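Local atomic coordinates of L0028 (Mitochondria associated protein) (Escherichia coli, PDB entry 3GCG), a protein that probably acts inside host cells as a bacterial effector of the WxxxE type, a guanine nucleotide exchange factor that switches on the small GTPase Cdc42. Residues B[136-139]-B[140-144]; B[16-20]-B[21-25]. All blocks are in the same frame, centred on the assembly; numbering follows the deposited sequence.

Contact 1: residues B[136-139]-B[140-144]; sequences EQVS and QEIFE
Phe143 N gives its hydrogen to Ser139 O at 2.7 Å, with an N-H...O angle of 150°. One residue earlier, Ile142 N reaches Val138 O at 2.8 Å. The bonds before these, Gln140 N to Glu136 O and Glu141 N to Gln137 O, both measure 3.2 Å; all four are i to i+4 rungs of one alpha helix. Ser139 has OG lodged between its own backbone N and carbonyl carbon (chi1 60°), from where it bonds to Ile135 O, a serine folded back on the preceding turn. Val138 and Ile142 stand one turn apart and meet through methyls, CG1 against CD1 at 4.2 Å. This strip faces inward within the all-helical fold of the IpaB/EvcA family: helix 20-32 and helix 99-105 cover it, while Phe143 stacks with Tyr51 and Phe147. Glu141 runs back alongside the preceding turn. With CG beside its backbone N (chi1 -58°) and the chain extended beyond, its carboxylate passes Gln137 O, and OE1 lies 4.1 Å from Val138 CG2; the acid end also packs against His20 of helix 20-32. Replacing Glu141 by an alanine removes the carboxylate and is likely to leave the His20 ring without its acidic neighbour and a gap beside Val138. Farther round the helix, the backbone carbonyl of Glu136 serves the ladder, whereas its carboxylate turns to a salt bridge with Arg54 on helix 41-67.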
ATOM      1  N   GLU B 136      -9.026 -10.522  -3.109  1.00 19.79           N
ATOM      2  CA  GLU B 136      -8.780 -11.133  -1.809  1.00 21.91           C
ATOM      3  C   GLU B 136      -8.920 -12.656  -1.921  1.00 23.40           C
ATOM      4  O   GLU B 136      -8.033 -13.404  -1.508  1.00 22.71           O
ATOM      5  CB  GLU B 136      -9.770 -10.594  -0.773  1.00 22.58           C
ATOM      6  CG  GLU B 136      -9.616 -11.217   0.609  1.00 27.67           C
ATOM      7  CD  GLU B 136      -8.322 -10.818   1.314  1.00 29.87           C
ATOM      8  OE1 GLU B 136      -7.834 -11.616   2.145  1.00 29.97           O
ATOM      9  OE2 GLU B 136      -7.804  -9.707   1.053  1.00 31.78           O
ATOM     10  N   GLN B 137     -10.033 -13.104  -2.498  1.00 23.86           N
ATOM     11  CA  GLN B 137     -10.305 -14.530  -2.659  1.00 25.72           C
ATOM     12  C   GLN B 137      -9.280 -15.308  -3.472  1.00 23.47           C
ATOM     13  O   GLN B 137      -8.831 -16.369  -3.053  1.00 23.92           O
ATOM     14  CB  GLN B 137     -11.677 -14.749  -3.302  1.00 29.95           C
ATOM     15  CG  GLN B 137     -12.845 -14.164  -2.530  1.00 38.76           C
ATOM     16  CD  GLN B 137     -14.193 -14.658  -3.039  1.00 42.72           C
ATOM     17  OE1 GLN B 137     -14.431 -14.722  -4.247  1.00 45.21           O
ATOM     18  NE2 GLN B 137     -15.086 -15.001  -2.112  1.00 45.71           N
ATOM     19  N   VAL B 138      -8.922 -14.785  -4.640  1.00 21.83           N
ATOM     20  CA  VAL B 138      -7.976 -15.463  -5.523  1.00 21.38           C
ATOM     21  C   VAL B 138      -6.515 -15.476  -5.048  1.00 20.20           C
ATOM     22  O   VAL B 138      -5.795 -16.455  -5.265  1.00 16.39           O
ATOM     23  CB  VAL B 138      -8.061 -14.875  -6.953  1.00 20.48           C
ATOM     24  CG1 VAL B 138      -7.208 -15.680  -7.906  1.00 20.85           C
ATOM     25  CG2 VAL B 138      -9.507 -14.890  -7.425  1.00 21.47           C
ATOM     26  N   SER B 139      -6.064 -14.404  -4.404  1.00 20.39           N
ATOM     27  CA  SER B 139      -4.684 -14.396  -3.924  1.00 23.82           C
ATOM     28  C   SER B 139      -4.552 -15.385  -2.772  1.00 23.17           C
ATOM     29  O   SER B 139      -3.533 -16.051  -2.634  1.00 22.00           O
ATOM     30  CB  SER B 139      -4.248 -12.993  -3.476  1.00 23.19           C
ATOM     31  OG  SER B 139      -5.055 -12.511  -2.429  1.00 26.28           O
ATOM     32  N   GLN B 140      -5.587 -15.496  -1.947  1.00 24.56           N
ATOM     33  CA  GLN B 140      -5.523 -16.441  -0.841  1.00 28.66           C
ATOM     34  C   GLN B 140      -5.403 -17.839  -1.427  1.00 29.46           C
ATOM     35  O   GLN B 140      -4.642 -18.671  -0.929  1.00 28.10           O
ATOM     36  CB  GLN B 140      -6.777 -16.365   0.033  1.00 29.72           C
ATOM     37  CG  GLN B 140      -6.774 -17.394   1.151  1.00 32.78           C
ATOM     38  CD  GLN B 140      -8.036 -17.372   1.979  1.00 33.55           C
ATOM     39  OE1 GLN B 140      -8.359 -16.366   2.611  1.00 37.92           O
ATOM     40  NE2 GLN B 140      -8.759 -18.485   1.986  1.00 33.29           N
ATOM     41  N   GLU B 141      -6.161 -18.085  -2.492  1.00 29.65           N
ATOM     42  CA  GLU B 141      -6.136 -19.379  -3.152  1.00 31.17           C
ATOM     43  C   GLU B 141      -4.760 -19.602  -3.788  1.00 30.74           C
ATOM     44  O   GLU B 141      -4.221 -20.704  -3.738  1.00 31.40           O
ATOM     45  CB  GLU B 141      -7.260 -19.454  -4.196  1.00 32.47           C
ATOM     46  CG  GLU B 141      -8.650 -19.219  -3.590  1.00 35.97           C
ATOM     47  CD  GLU B 141      -9.798 -19.312  -4.598  1.00 38.92           C
ATOM     48  OE1 GLU B 141      -9.763 -18.608  -5.631  1.00 41.21           O
ATOM     49  OE2 GLU B 141     -10.751 -20.083  -4.349  1.00 41.64           O
ATOM     50  N   ILE B 142      -4.181 -18.547  -4.357  1.00 29.94           N
ATOM     51  CA  ILE B 142      -2.868 -18.645  -4.990  1.00 27.82           C
ATOM     52  C   ILE B 142      -1.781 -18.862  -3.958  1.00 28.76           C
ATOM     53  O   ILE B 142      -0.806 -19.576  -4.205  1.00 29.26           O
ATOM     54  CB  ILE B 142      -2.537 -17.384  -5.802  1.00 26.38           C
ATOM     55  CG1 ILE B 142      -3.347 -17.394  -7.098  1.00 27.82           C
ATOM     56  CG2 ILE B 142      -1.045 -17.316  -6.099  1.00 28.18           C
ATOM     57  CD1 ILE B 142      -3.067 -16.223  -8.009  1.00 29.01           C
ATOM     58  N   PHE B 143      -1.954 -18.242  -2.800  1.00 27.65           N
ATOM     59  CA  PHE B 143      -0.996 -18.369  -1.717  1.00 27.47           C
ATOM     60  C   PHE B 143      -0.960 -19.797  -1.171  1.00 28.06           C
ATOM     61  O   PHE B 143       0.109 -20.390  -1.024  1.00 28.05           O
ATOM     62  CB  PHE B 143      -1.362 -17.411  -0.580  1.00 26.22           C
ATOM     63  CG  PHE B 143      -0.536 -17.603   0.663  1.00 25.89           C
ATOM     64  CD1 PHE B 143       0.801 -17.209   0.695  1.00 24.95           C
ATOM     65  CD2 PHE B 143      -1.090 -18.196   1.794  1.00 25.04           C
ATOM     66  CE1 PHE B 143       1.580 -17.400   1.832  1.00 25.50           C
ATOM     67  CE2 PHE B 143      -0.325 -18.396   2.947  1.00 27.13           C
ATOM     68  CZ  PHE B 143       1.019 -17.996   2.967  1.00 28.63           C
ATOM     69  N   GLU B 144      -2.134 -20.339  -0.865  1.00 27.94           N
ATOM     70  CA  GLU B 144      -2.237 -21.681  -0.300  1.00 30.70           C
ATOM     71  C   GLU B 144      -1.804 -22.826  -1.213  1.00 32.16           C
ATOM     72  O   GLU B 144      -1.501 -23.912  -0.736  1.00 33.39           O
ATOM     73  CB  GLU B 144      -3.663 -21.928   0.198  1.00 28.07           C
ATOM     74  CG  GLU B 144      -4.114 -20.899   1.217  1.00 27.25           C
ATOM     75  CD  GLU B 144      -5.473 -21.203   1.804  1.00 27.59           C
ATOM     76  OE1 GLU B 144      -6.372 -21.629   1.049  1.00 29.84           O
ATOM     77  OE2 GLU B 144      -5.644 -21.003   3.023  1.00 27.53           O
TER

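Contact 2: residues B[16-20]-B[21-25]; sequences FVINH and GKLTN
Asn19 OD1 accepts from Lys22 N at 2.9 Å, the capping bond of an asparagine N-cap; the donor stands well above the plane of the amide, 62° out of it. Holding CG anti to the backbone N (chi1 -175°) brings the amide over the first turn. Backbone bonds then start the helix: Leu23 N bonds to Asn19 O at 3.1 Å, a weak bond joins Lys22 N to the same oxygen, and Thr24 N reaches His20 O at 2.9 Å. To this last bond Thr24 adds its side-chain hydroxyl, OG1 lying 3.0 Å from His20 O, and the two donors come from opposite faces of the carbonyl plane. In van der Waals contact, the Lys22 and Asn19 side chains cross at about a right angle, Lys22 CG 3.5 Å from Asn19 ND2. Ile18 and Leu23 meet across the cap as a hydrophobic staple, their CD1 methyls a tight 3.4 Å apart, while Ile18 CG2 lies over one face of the His20 ring near its rim. This N-terminal end of helix 20-32 packs on two others: Ile18 and Leu23 touch Tyr109 of helix 108-118, and on helix 124-146 Leu23 also meets Val138 and His20 touches Arg145.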
ATOM      1  N   PHE B  16     -17.763 -18.297  -9.806  1.00 40.98           N
ATOM      2  CA  PHE B  16     -16.913 -18.277 -11.039  1.00 40.91           C
ATOM      3  C   PHE B  16     -15.740 -19.238 -10.876  1.00 40.54           C
ATOM      4  O   PHE B  16     -15.425 -19.661  -9.760  1.00 42.00           O
ATOM      5  CB  PHE B  16     -16.392 -16.856 -11.307  1.00 41.25           C
ATOM      6  CG  PHE B  16     -15.381 -16.377 -10.301  1.00 42.16           C
ATOM      7  CD1 PHE B  16     -14.023 -16.637 -10.479  1.00 43.15           C
ATOM      8  CD2 PHE B  16     -15.789 -15.717  -9.145  1.00 42.80           C
ATOM      9  CE1 PHE B  16     -13.090 -16.251  -9.519  1.00 42.44           C
ATOM     10  CE2 PHE B  16     -14.863 -15.329  -8.178  1.00 42.32           C
ATOM     11  CZ  PHE B  16     -13.513 -15.597  -8.366  1.00 43.38           C
ATOM     12  N   VAL B  17     -15.098 -19.579 -11.989  1.00 38.11           N
ATOM     13  CA  VAL B  17     -13.960 -20.494 -11.963  1.00 36.34           C
ATOM     14  C   VAL B  17     -12.754 -19.875 -12.649  1.00 34.11           C
ATOM     15  O   VAL B  17     -12.882 -19.193 -13.664  1.00 34.00           O
ATOM     16  CB  VAL B  17     -14.291 -21.838 -12.666  1.00 37.16           C
ATOM     17  CG1 VAL B  17     -13.071 -22.745 -12.666  1.00 35.98           C
ATOM     18  CG2 VAL B  17     -15.447 -22.518 -11.956  1.00 38.67           C
ATOM     19  N   ILE B  18     -11.577 -20.119 -12.091  1.00 31.62           N
ATOM     20  CA  ILE B  18     -10.364 -19.582 -12.666  1.00 29.99           C
ATOM     21  C   ILE B  18      -9.254 -20.602 -12.467  1.00 29.24           C
ATOM     22  O   ILE B  18      -9.260 -21.341 -11.489  1.00 29.92           O
ATOM     23  CB  ILE B  18     -10.010 -18.228 -11.998  1.00 31.77           C
ATOM     24  CG1 ILE B  18      -9.024 -17.455 -12.878  1.00 32.48           C
ATOM     25  CG2 ILE B  18      -9.450 -18.458 -10.607  1.00 30.64           C
ATOM     26  CD1 ILE B  18      -8.840 -16.014 -12.462  1.00 35.13           C
ATOM     27  N   ASN B  19      -8.319 -20.658 -13.410  1.00 29.01           N
ATOM     28  CA  ASN B  19      -7.202 -21.598 -13.341  1.00 29.37           C
ATOM     29  C   ASN B  19      -6.053 -20.990 -12.536  1.00 29.12           C
ATOM     30  O   ASN B  19      -5.170 -20.331 -13.093  1.00 30.88           O
ATOM     31  CB  ASN B  19      -6.720 -21.933 -14.757  1.00 29.77           C
ATOM     32  CG  ASN B  19      -5.644 -22.995 -14.773  1.00 29.75           C
ATOM     33  OD1 ASN B  19      -4.831 -23.072 -13.860  1.00 30.33           O
ATOM     34  ND2 ASN B  19      -5.623 -23.814 -15.825  1.00 31.18           N
ATOM     35  N   HIS B  20      -6.069 -21.216 -11.226  1.00 28.04           N
ATOM     36  CA  HIS B  20      -5.039 -20.694 -10.327  1.00 26.04           C
ATOM     37  C   HIS B  20      -3.635 -21.051 -10.798  1.00 25.68           C
ATOM     38  O   HIS B  20      -2.681 -20.295 -10.582  1.00 24.46           O
ATOM     39  CB  HIS B  20      -5.283 -21.233  -8.922  1.00 24.86           C
ATOM     40  CG  HIS B  20      -6.654 -20.938  -8.409  1.00 24.49           C
ATOM     41  ND1 HIS B  20      -7.001 -19.711  -7.885  1.00 25.63           N
ATOM     42  CD2 HIS B  20      -7.787 -21.679  -8.415  1.00 24.93           C
ATOM     43  CE1 HIS B  20      -8.290 -19.709  -7.595  1.00 24.77           C
ATOM     44  NE2 HIS B  20      -8.791 -20.890  -7.908  1.00 24.26           N
ATOM     45  N   GLY B  21      -3.515 -22.204 -11.450  1.00 26.04           N
ATOM     46  CA  GLY B  21      -2.228 -22.632 -11.966  1.00 25.16           C
ATOM     47  C   GLY B  21      -1.713 -21.714 -13.059  1.00 26.19           C
ATOM     48  O   GLY B  21      -0.527 -21.383 -13.080  1.00 26.40           O
ATOM     49  N   LYS B  22      -2.590 -21.311 -13.980  1.00 26.66           N
ATOM     50  CA  LYS B  22      -2.188 -20.410 -15.059  1.00 28.53           C
ATOM     51  C   LYS B  22      -1.845 -19.053 -14.482  1.00 26.60           C
ATOM     52  O   LYS B  22      -0.917 -18.394 -14.937  1.00 26.78           O
ATOM     53  CB  LYS B  22      -3.301 -20.244 -16.105  1.00 31.98           C
ATOM     54  CG  LYS B  22      -3.401 -21.409 -17.084  1.00 39.16           C
ATOM     55  CD  LYS B  22      -4.427 -21.164 -18.186  1.00 41.97           C
ATOM     56  CE  LYS B  22      -4.354 -22.282 -19.226  1.00 45.04           C
ATOM     57  NZ  LYS B  22      -5.309 -22.102 -20.356  1.00 48.70           N
ATOM     58  N   LEU B  23      -2.606 -18.631 -13.479  1.00 27.03           N
ATOM     59  CA  LEU B  23      -2.346 -17.346 -12.847  1.00 27.38           C
ATOM     60  C   LEU B  23      -0.953 -17.356 -12.245  1.00 26.81           C
ATOM     61  O   LEU B  23      -0.162 -16.445 -12.483  1.00 26.89           O
ATOM     62  CB  LEU B  23      -3.381 -17.061 -11.756  1.00 26.20           C
ATOM     63  CG  LEU B  23      -4.682 -16.435 -12.267  1.00 24.98           C
ATOM     64  CD1 LEU B  23      -5.727 -16.407 -11.172  1.00 20.12           C
ATOM     65  CD2 LEU B  23      -4.384 -15.023 -12.775  1.00 23.48           C
ATOM     66  N   THR B  24      -0.658 -18.404 -11.478  1.00 26.23           N
ATOM     67  CA  THR B  24       0.639 -18.536 -10.823  1.00 25.36           C
ATOM     68  C   THR B  24       1.769 -18.469 -11.837  1.00 26.17           C
ATOM     69  O   THR B  24       2.793 -17.832 -11.590  1.00 25.50           O
ATOM     70  CB  THR B  24       0.753 -19.870 -10.040  1.00 24.32           C
ATOM     71  OG1 THR B  24      -0.196 -19.886  -8.972  1.00 21.53           O
ATOM     72  CG2 THR B  24       2.149 -20.029  -9.463  1.00 25.25           C
ATOM     73  N   ASN B  25       1.588 -19.128 -12.977  1.00 26.50           N
ATOM     74  CA  ASN B  25       2.620 -19.110 -14.006  1.00 29.08           C
ATOM     75  C   ASN B  25       2.812 -17.708 -14.546  1.00 25.40           C
ATOM     76  O   ASN B  25       3.926 -17.308 -14.875  1.00 25.26           O
ATOM     77  CB  ASN B  25       2.272 -20.073 -15.144  1.00 33.34           C
ATOM     78  CG  ASN B  25       2.638 -21.505 -14.816  1.00 38.84           C
ATOM     79  OD1 ASN B  25       2.388 -21.981 -13.707  1.00 42.79           O
ATOM     80  ND2 ASN B  25       3.232 -22.202 -15.777  1.00 42.09           N
TER

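How the contacts relate
From the N terminus, contact 2 comes first, where the extended segment 16-20 bends into helix 20-32. Over a hundred residues follow, including helices 41-67, 73-87, 99-105 and 108-118, before contact 1 on helix 124-146. The two lie in series, neither nested nor crossed, and neither closes a long loop: contact 2 seals a helix start, contact 1 lies wholly inside a helix, joining successive turns. They nonetheless meet in space, their centres about 10 Å apart. Leu23 fits against Val138 and Ile142, with Thr24 beside the Ile142 side chain, so the capped first turn of helix 20-32 packs directly on helix 124-146, joining early and late parts of the chain.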